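Local coordinates for DPSA (Streptomyces coelicolor, PDB 4CY9), which belongs to the Dps family of dodecameric mini-ferritins and probably oxidises and stores iron, and may also bind DNA, at residues Tyr7-Ile12 with Ile75-Gly80; Gly18-Val23 with Lys132-Thr137; His35-His40 with Asp96-Gly101. All coordinates share one frame; numbering follows the deposited sequence.

Contact 1 (Tyr7-Ile12 with Ile75-Gly80); sequences YTVPGI and IAALGG
The hydroxyl of Thr8 donates from OG1 to the backbone O of Leu78 at 2.7 Å. OG1 lies anti to the backbone N of Thr8 (chi1 -170°) and reaches the carbonyl from the flank: the C=O...donor angle is 114° and the donor sits 32° out of the carbonyl plane. The CA of the same residue lies near this oxygen as well, in a weaker CA-H...O contact. Beside this bond the Tyr7 ring lies over Gly79, whose CA stands 3.5 Å above the ring plane, offset toward the rim, in a CH-pi contact. Gly79 ends the helix in a Schellman motif, with Gly79 N bonded to Ala76 O and Gly80 N to Ile75 O. Its positive phi suits a residue without a side chain, and a CB at this position would also run into Tyr7 O. Water 1 joins Tyr7 OH to Gly80 O, 2.9 Å from each, and so ties the far end of the ring to the residue after the turn. The apolar side of the contact is gathered round Leu78 CD2, which in the conformers modelled here meets Val9 CG2 at 3.7 Å and Ile12 CD1 at 3.6 Å; the Ile12 and Leu78 side chains run at about a right angle to each other. A type II turn from Val9 to Ile12 brings both residues to this leucine. The contact thus lays the N-terminal segment, just ahead of helix 14-44, over the C-terminal end of helix 50-77. Ala17 and Leu24 of helix 14-44 pack against it, and Arg156 of a second subunit donates to Thr8 O.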
loop_
_atom_site.group_PDB
_atom_site.type_symbol
_atom_site.label_atom_id
_atom_site.label_comp_id
_atom_site.label_asym_id
_atom_site.label_seq_id
_atom_site.Cartn_x
_atom_site.Cartn_y
_atom_site.Cartn_z
ATOM N N TYR A 7 30.349 -6.735 29.560
ATOM C CA TYR A 7 29.084 -6.344 30.088
ATOM C C TYR A 7 28.129 -7.363 29.479
ATOM O O TYR A 7 28.505 -7.976 28.510
ATOM C CB TYR A 7 28.689 -4.860 29.547
ATOM C CG TYR A 7 28.359 -4.892 28.047
ATOM C CD1 TYR A 7 29.381 -4.737 27.082
ATOM C CD2 TYR A 7 26.998 -5.065 27.556
ATOM C CE1 TYR A 7 29.112 -4.786 25.741
ATOM C CE2 TYR A 7 26.744 -5.205 26.162
ATOM C CZ TYR A 7 27.794 -5.000 25.275
ATOM O OH TYR A 7 27.561 -5.115 23.911
ATOM N N THR A 8 26.915 -7.482 29.991
ATOM C CA THR A 8 25.888 -8.331 29.321
ATOM C C THR A 8 24.530 -7.751 29.682
ATOM O O THR A 8 24.455 -6.710 30.395
ATOM C CB THR A 8 26.142 -9.820 29.674
ATOM O OG1 THR A 8 25.290 -10.602 28.836
ATOM C CG2 THR A 8 25.737 -10.106 31.187
ATOM N N VAL A 9 23.499 -8.434 29.305
ATOM C CA VAL A 9 22.173 -8.010 29.522
ATOM C C VAL A 9 21.923 -7.958 31.074
ATOM O O VAL A 9 22.513 -8.835 31.776
ATOM C CB VAL A 9 21.414 -9.130 28.888
ATOM C CG1 VAL A 9 19.973 -9.009 29.331
ATOM C CG2 VAL A 9 21.523 -9.020 27.336
ATOM N N PRO A 10 21.189 -6.976 31.574
ATOM C CA PRO A 10 20.965 -6.933 33.062
ATOM C C PRO A 10 20.373 -8.274 33.553
ATOM O O PRO A 10 19.454 -8.865 32.945
ATOM C CB PRO A 10 19.929 -5.816 33.199
ATOM C CG PRO A 10 20.388 -4.788 32.154
ATOM C CD PRO A 10 20.574 -5.790 30.937
ATOM N N GLY A 11 20.915 -8.702 34.703
ATOM C CA GLY A 11 20.259 -9.882 35.337
ATOM C C GLY A 11 20.976 -11.165 34.990
ATOM O O GLY A 11 20.555 -12.251 35.527
ATOM N N ILE A 12 21.936 -11.167 34.049
ATOM C CA ILE A 12 22.658 -12.362 33.591
ATOM C C ILE A 12 24.087 -12.192 34.061
ATOM O O ILE A 12 24.648 -11.126 33.908
ATOM C CB ILE A 12 22.685 -12.466 32.019
ATOM C CG1 ILE A 12 21.262 -12.625 31.464
ATOM C CG2 ILE A 12 23.592 -13.636 31.563
ATOM C CD1 ILE A 12 21.214 -12.879 29.964
ATOM N N ILE A 75 23.472 -11.933 20.252
ATOM C CA ILE A 75 24.919 -12.065 20.655
ATOM C C ILE A 75 25.485 -10.714 21.045
ATOM O O ILE A 75 26.165 -10.557 22.082
ATOM C CB ILE A 75 25.738 -12.614 19.482
ATOM C CG1 ILE A 75 25.447 -14.172 19.332
ATOM C CG2 ILE A 75 27.254 -12.452 19.804
ATOM C CD1 ILE A 75 25.956 -14.786 17.971
ATOM N N ALA A 76 25.207 -9.687 20.210
ATOM C CA ALA A 76 25.792 -8.376 20.510
ATOM C C ALA A 76 25.205 -7.786 21.803
ATOM O O ALA A 76 25.973 -7.262 22.670
ATOM C CB ALA A 76 25.464 -7.425 19.286
ATOM N N ALA A 77 23.886 -7.971 22.055
ATOM C CA ALA A 77 23.260 -7.459 23.296
ATOM C C ALA A 77 23.863 -8.209 24.516
ATOM O O ALA A 77 24.028 -7.610 25.565
ATOM C CB ALA A 77 21.753 -7.678 23.223
ATOM N N LEU A 78 24.190 -9.491 24.290
ATOM C CA LEU A 78 24.819 -10.276 25.425
ATOM C C LEU A 78 26.270 -9.899 25.600
ATOM O O LEU A 78 26.876 -10.391 26.638
ATOM C CB LEU A 78 24.748 -11.829 25.114
ATOM C CG LEU A 78 23.307 -12.301 25.264
ATOM C CD1 LEU A 78 23.141 -13.677 24.579
ATOM C CD2 LEU A 78 22.863 -12.450 26.758
ATOM N N GLY A 79 26.865 -9.045 24.796
ATOM C CA GLY A 79 28.235 -8.533 24.956
ATOM C C GLY A 79 29.256 -9.170 24.101
ATOM O O GLY A 79 30.449 -8.853 24.212
ATOM N N GLY A 80 28.851 -9.967 23.092
ATOM C CA GLY A 80 29.768 -10.746 22.236
ATOM C C GLY A 80 29.885 -10.194 20.775
ATOM O O GLY A 80 29.227 -9.147 20.434
HETATM O O HOH W 1 28.822 -6.599 21.813
#

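Contact 2 (Gly18-Val23 with Lys132-Thr137); sequences GRLIGV and KIDPAT
Backbones stay well separated here, the closest CA pair being Leu20 and Ile133 at 7.2 Å. Gly18-Val23 is helical throughout, whereas Lys132-Thr137 contains the break between two helices, with Asp134 as N-cap of the second. Side chains bridge the space between them. The Leu20 and Ile133 side chains lie alongside each other, pointing opposite ways, with Leu20 CD2 3.9 Å from Ile133 CG2. A chi1 of -174° extends Leu20 toward Thr137, and the two meet tip to tip, Leu20 CD2 coming within 3.7 Å of Thr137 OG1. At the exposed margin Arg19 NH1, in the conformer modelled, lies near Ile133 CD1, while Arg19 NE forms a salt bridge with Glu15. Asp134 caps the helix through weak bonds from Ala136 N to OD1 and from Thr137 N to OD2; Thr137 OG1 also donates to Asp134 OD2 at 2.6 Å, from the anti side and 28° out of the carboxylate plane. The carboxylate also forms salt bridges with Arg74 of the same chain and Arg124 of a second subunit. Leu20 therefore fills the junction where helix 14-44 meets the end of helix 105-133 and the start of helix 135-158, with Ala130 and Leu78 also packed against it.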
loop_
_atom_site.group_PDB
_atom_site.type_symbol
_atom_site.label_atom_id
_atom_site.label_comp_id
_atom_site.label_asym_id
_atom_site.label_seq_id
_atom_site.Cartn_x
_atom_site.Cartn_y
_atom_site.Cartn_z
ATOM N N GLY A 18 28.902 -15.614 28.494
ATOM C CA GLY A 18 29.920 -16.068 27.551
ATOM C C GLY A 18 29.550 -17.450 27.005
ATOM O O GLY A 18 29.812 -17.739 25.831
ATOM N N ARG A 19 29.068 -18.362 27.881
ATOM C CA ARG A 19 28.774 -19.666 27.300
ATOM C C ARG A 19 27.505 -19.549 26.379
ATOM O O ARG A 19 27.532 -20.209 25.354
ATOM C CB ARG A 19 28.512 -20.736 28.360
ATOM C CG ARG A 19 29.804 -21.061 29.113
ATOM C CD ARG A 19 29.431 -22.018 30.291
ATOM N NE ARG A 19 28.787 -21.426 31.466
ATOM C CZ ARG A 19 27.496 -21.582 31.893
ATOM N NH1 ARG A 19 26.535 -22.292 31.206
ATOM N NH2 ARG A 19 27.143 -20.962 33.047
ATOM N N LEU A 20 26.583 -18.694 26.710
ATOM C CA LEU A 20 25.364 -18.499 25.753
ATOM C C LEU A 20 25.874 -17.872 24.432
ATOM O O LEU A 20 25.368 -18.277 23.377
ATOM C CB LEU A 20 24.325 -17.599 26.507
ATOM C CG LEU A 20 23.021 -17.488 25.661
ATOM C CD1 LEU A 20 22.425 -18.874 25.256
ATOM C CD2 LEU A 20 22.030 -16.748 26.568
ATOM N N ILE A 21 26.791 -16.903 24.516
ATOM C CA ILE A 21 27.375 -16.328 23.273
ATOM C C ILE A 21 27.970 -17.456 22.423
ATOM O O ILE A 21 27.853 -17.498 21.209
ATOM C CB ILE A 21 28.417 -15.239 23.641
ATOM C CG1 ILE A 21 27.686 -13.985 24.175
ATOM C CG2 ILE A 21 29.343 -14.930 22.374
ATOM C CD1 ILE A 21 28.638 -13.080 24.992
ATOM N N GLY A 22 28.750 -18.375 23.054
ATOM C CA GLY A 22 29.333 -19.501 22.262
ATOM C C GLY A 22 28.258 -20.368 21.607
ATOM O O GLY A 22 28.463 -20.779 20.449
ATOM N N VAL A 23 27.175 -20.661 22.329
ATOM C CA VAL A 23 26.061 -21.460 21.753
ATOM C C VAL A 23 25.493 -20.675 20.534
ATOM O O VAL A 23 25.297 -21.267 19.457
ATOM C CB VAL A 23 24.948 -21.656 22.799
ATOM C CG1 VAL A 23 23.628 -22.234 22.227
ATOM C CG2 VAL A 23 25.573 -22.630 23.837
ATOM N N LYS A 132 18.613 -22.760 30.382
ATOM C CA LYS A 132 19.288 -22.759 31.757
ATOM C C LYS A 132 19.918 -21.405 32.069
ATOM O O LYS A 132 20.311 -21.138 33.197
ATOM C CB LYS A 132 20.413 -23.773 31.726
ATOM C CG LYS A 132 19.732 -25.150 31.689
ATOM C CD LYS A 132 20.867 -26.058 31.365
ATOM C CE LYS A 132 20.055 -27.367 31.400
ATOM N NZ LYS A 132 21.115 -28.386 31.431
ATOM N N ILE A 133 20.111 -20.547 31.051
ATOM C CA ILE A 133 20.836 -19.289 31.246
ATOM C C ILE A 133 19.907 -18.070 31.170
ATOM O O ILE A 133 20.010 -17.131 32.007
ATOM C CB ILE A 133 21.960 -19.151 30.155
ATOM C CG1 ILE A 133 23.054 -20.259 30.391
ATOM C CG2 ILE A 133 22.690 -17.769 30.228
ATOM C CD1 ILE A 133 24.041 -20.461 29.247
ATOM N N ASP A 134 19.006 -18.024 30.188
ATOM C CA ASP A 134 18.215 -16.796 29.979
ATOM C C ASP A 134 16.933 -17.158 29.196
ATOM O O ASP A 134 17.029 -17.451 27.977
ATOM C CB ASP A 134 19.085 -15.920 29.050
ATOM C CG ASP A 134 18.281 -14.726 28.549
ATOM O OD1 ASP A 134 17.371 -14.263 29.256
ATOM O OD2 ASP A 134 18.627 -14.231 27.487
ATOM N N PRO A 135 15.776 -17.013 29.789
ATOM C CA PRO A 135 14.503 -17.351 29.143
ATOM C C PRO A 135 14.258 -16.421 27.922
ATOM O O PRO A 135 13.524 -16.810 27.017
ATOM C CB PRO A 135 13.412 -17.037 30.200
ATOM C CG PRO A 135 14.088 -16.064 31.148
ATOM C CD PRO A 135 15.560 -16.549 31.200
ATOM N N ALA A 136 14.791 -15.200 27.873
ATOM C CA ALA A 136 14.491 -14.380 26.705
ATOM C C ALA A 136 15.164 -14.929 25.457
ATOM O O ALA A 136 14.577 -14.944 24.368
ATOM C CB ALA A 136 14.997 -12.917 26.966
ATOM N N THR A 137 16.414 -15.456 25.626
ATOM C CA THR A 137 17.102 -16.045 24.464
ATOM C C THR A 137 16.458 -17.377 24.133
ATOM O O THR A 137 16.331 -17.745 22.970
ATOM C CB THR A 137 18.610 -16.249 24.784
ATOM O OG1 THR A 137 19.200 -14.963 25.079
ATOM C CG2 THR A 137 19.341 -16.909 23.526
#

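Contact 3 (His35-His40 with Asp96-Gly101); sequences HLTLKH and DDYSIG
This is a mixed aromatic and polar contact between the C-terminal part of helix 14-44 and the extended loop that leads from helix 86-92 to the short strand 103-104. Its direct hydrogen bond runs from His40 to the loop backbone: NE2 donates to Ile100 O at 2.7 Å with an N-H...O angle of 152°. The oxygen lies close to the imidazole plane, and the donor in turn lies in the carbonyl plane. A chi1 of 176° swings the His40 ring away from its own backbone nitrogen, out toward the loop. One turn earlier, Thr37 sets its methyl over a face of the Tyr98 ring, with CG2 3.9 Å from the ring centroid in a CH-pi contact. The His40 and Tyr98 rings approach by their rims, with neither stacked on the other, their planes at 72° and CD2 of His40 3.8 Å from CD2 of Tyr98. Water 2 supplies a second polar link, donating to Thr37 OG1 at 2.8 Å and accepting from Tyr98 N at 2.9 Å. Thr37 OG1 is also bonded to Asp33 O, and Tyr98 OH to His108 on helix 105-133. A leucine in place of His40 would probably leave Ile100 O without this donor and the loop less firmly held to the helix. Because His40 ND1 accepts from Gly84 N of a third subunit while NE2 donates to Ile100 O, the ring has its rotation fixed from both nitrogens. This pairing is consistent with a neutral imidazole carrying its proton on NE2, linking helix, loop and neighbouring subunit.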
loop_
_atom_site.group_PDB
_atom_site.type_symbol
_atom_site.label_atom_id
_atom_site.label_comp_id
_atom_site.label_asym_id
_atom_site.label_seq_id
_atom_site.Cartn_x
_atom_site.Cartn_y
_atom_site.Cartn_z
ATOM N N HIS A 35 21.010 -20.169 4.890
ATOM C CA HIS A 35 20.447 -19.339 3.792
ATOM C C HIS A 35 21.347 -19.254 2.525
ATOM O O HIS A 35 20.833 -19.178 1.424
ATOM C CB HIS A 35 20.026 -17.919 4.238
ATOM C CG HIS A 35 21.141 -17.000 4.703
ATOM N ND1 HIS A 35 21.880 -16.243 3.815
ATOM C CD2 HIS A 35 21.431 -16.520 5.986
ATOM C CE1 HIS A 35 22.744 -15.394 4.534
ATOM N NE2 HIS A 35 22.477 -15.575 5.849
ATOM N N LEU A 36 22.672 -19.376 2.694
ATOM C CA LEU A 36 23.551 -19.490 1.481
ATOM C C LEU A 36 23.167 -20.783 0.760
ATOM O O LEU A 36 23.078 -20.791 -0.497
ATOM C CB LEU A 36 25.065 -19.657 1.932
ATOM C CG LEU A 36 25.520 -18.325 2.547
ATOM C CD1 LEU A 36 26.940 -18.583 3.183
ATOM C CD2 LEU A 36 25.762 -17.198 1.478
ATOM N N THR A 37 22.945 -21.859 1.484
ATOM C CA THR A 37 22.679 -23.143 0.858
ATOM C C THR A 37 21.265 -23.125 0.236
ATOM O O THR A 37 21.068 -23.702 -0.860
ATOM C CB THR A 37 22.740 -24.276 1.925
ATOM O OG1 THR A 37 24.131 -24.331 2.366
ATOM C CG2 THR A 37 22.320 -25.655 1.362
ATOM N N LEU A 38 20.295 -22.462 0.873
ATOM C CA LEU A 38 18.941 -22.400 0.217
ATOM C C LEU A 38 19.055 -21.611 -1.103
ATOM O O LEU A 38 18.380 -22.019 -2.058
ATOM C CB LEU A 38 17.975 -21.606 1.156
ATOM C CG LEU A 38 17.589 -22.511 2.404
ATOM C CD1 LEU A 38 16.905 -21.525 3.410
ATOM C CD2 LEU A 38 16.555 -23.581 1.981
ATOM N N LYS A 39 19.845 -20.532 -1.148
ATOM C CA LYS A 39 19.936 -19.810 -2.428
ATOM C C LYS A 39 20.633 -20.712 -3.428
ATOM O O LYS A 39 20.249 -20.744 -4.604
ATOM C CB LYS A 39 20.745 -18.533 -2.292
ATOM C CG LYS A 39 19.911 -17.282 -1.769
ATOM C CD LYS A 39 18.875 -17.018 -2.948
ATOM C CE LYS A 39 18.257 -15.667 -2.861
ATOM N NZ LYS A 39 17.320 -15.544 -4.050
ATOM N N HIS A 40 21.667 -21.417 -3.007
ATOM C CA HIS A 40 22.306 -22.392 -3.948
ATOM C C HIS A 40 21.325 -23.384 -4.530
ATOM O O HIS A 40 21.372 -23.674 -5.749
ATOM C CB HIS A 40 23.454 -23.105 -3.133
ATOM C CG HIS A 40 24.142 -24.189 -3.904
ATOM N ND1 HIS A 40 25.254 -23.956 -4.687
ATOM C CD2 HIS A 40 23.814 -25.543 -4.057
ATOM C CE1 HIS A 40 25.630 -25.121 -5.271
ATOM N NE2 HIS A 40 24.755 -26.091 -4.903
ATOM N N ASP A 96 29.571 -30.334 6.962
ATOM C CA ASP A 96 30.275 -30.112 5.702
ATOM C C ASP A 96 29.448 -29.265 4.755
ATOM O O ASP A 96 28.212 -29.072 5.037
ATOM C CB ASP A 96 30.359 -31.498 5.014
ATOM C CG ASP A 96 31.252 -32.465 5.808
ATOM O OD1 ASP A 96 32.312 -31.993 6.274
ATOM O OD2 ASP A 96 30.811 -33.593 5.951
ATOM N N ASP A 97 30.068 -28.796 3.703
ATOM C CA ASP A 97 29.353 -28.066 2.684
ATOM C C ASP A 97 28.182 -28.947 2.178
ATOM O O ASP A 97 28.328 -30.177 1.915
ATOM C CB ASP A 97 30.206 -27.757 1.437
ATOM C CG ASP A 97 30.316 -26.345 1.160
ATOM O OD1 ASP A 97 30.181 -25.480 2.113
ATOM O OD2 ASP A 97 30.840 -25.975 0.100
ATOM N N TYR A 98 27.096 -28.264 1.795
ATOM C CA TYR A 98 26.047 -28.966 0.984
ATOM C C TYR A 98 26.695 -29.443 -0.307
ATOM O O TYR A 98 27.449 -28.713 -0.934
ATOM C CB TYR A 98 24.986 -27.900 0.631
ATOM C CG TYR A 98 23.783 -28.470 -0.052
ATOM C CD1 TYR A 98 22.812 -29.179 0.686
ATOM C CD2 TYR A 98 23.633 -28.245 -1.446
ATOM C CE1 TYR A 98 21.672 -29.652 0.038
ATOM C CE2 TYR A 98 22.483 -28.684 -2.126
ATOM C CZ TYR A 98 21.529 -29.432 -1.380
ATOM O OH TYR A 98 20.399 -29.841 -2.068
ATOM N N SER A 99 26.355 -30.702 -0.680
ATOM C CA SER A 99 27.214 -31.414 -1.681
ATOM C C SER A 99 26.529 -31.565 -3.037
ATOM O O SER A 99 27.139 -32.180 -3.932
ATOM C CB SER A 99 27.536 -32.886 -1.163
ATOM O OG SER A 99 26.311 -33.592 -0.964
ATOM N N ILE A 100 25.317 -31.052 -3.257
ATOM C CA ILE A 100 24.566 -31.227 -4.514
ATOM C C ILE A 100 24.787 -29.994 -5.410
ATOM O O ILE A 100 24.571 -28.834 -4.911
ATOM C CB ILE A 100 23.029 -31.319 -4.250
ATOM C CG1 ILE A 100 22.767 -32.436 -3.202
ATOM C CG2 ILE A 100 22.296 -31.674 -5.560
ATOM C CD1 ILE A 100 23.386 -33.825 -3.579
ATOM N N GLY A 101 25.202 -30.197 -6.682
ATOM C CA GLY A 101 25.278 -28.995 -7.591
ATOM C C GLY A 101 23.938 -28.914 -8.352
ATOM O O GLY A 101 22.824 -28.748 -7.766
HETATM O O HOH W 2 26.620 -25.548 2.551
#

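Contacts 1 and 2 adjoin at one end of the helical bundle, their centres 9 Å apart, and they touch where Leu78 meets Leu20 and Ile12 meets Asp134. Contact 3 lies on the opposite side of the chain's centre, 32 Å from contact 1 and 28 Å from contact 2, centre to centre. Helix 14-44 serves both contact 2 and contact 3. Along the chain contact 3 is nested within the loop closed by contact 2, while contact 1 crosses both. Contacts 1 and 2 both touch the second subunit, and contacts 1 and 3 both touch the third, so the ferritin-like fold is joined to its dodecameric neighbours at widely separated places.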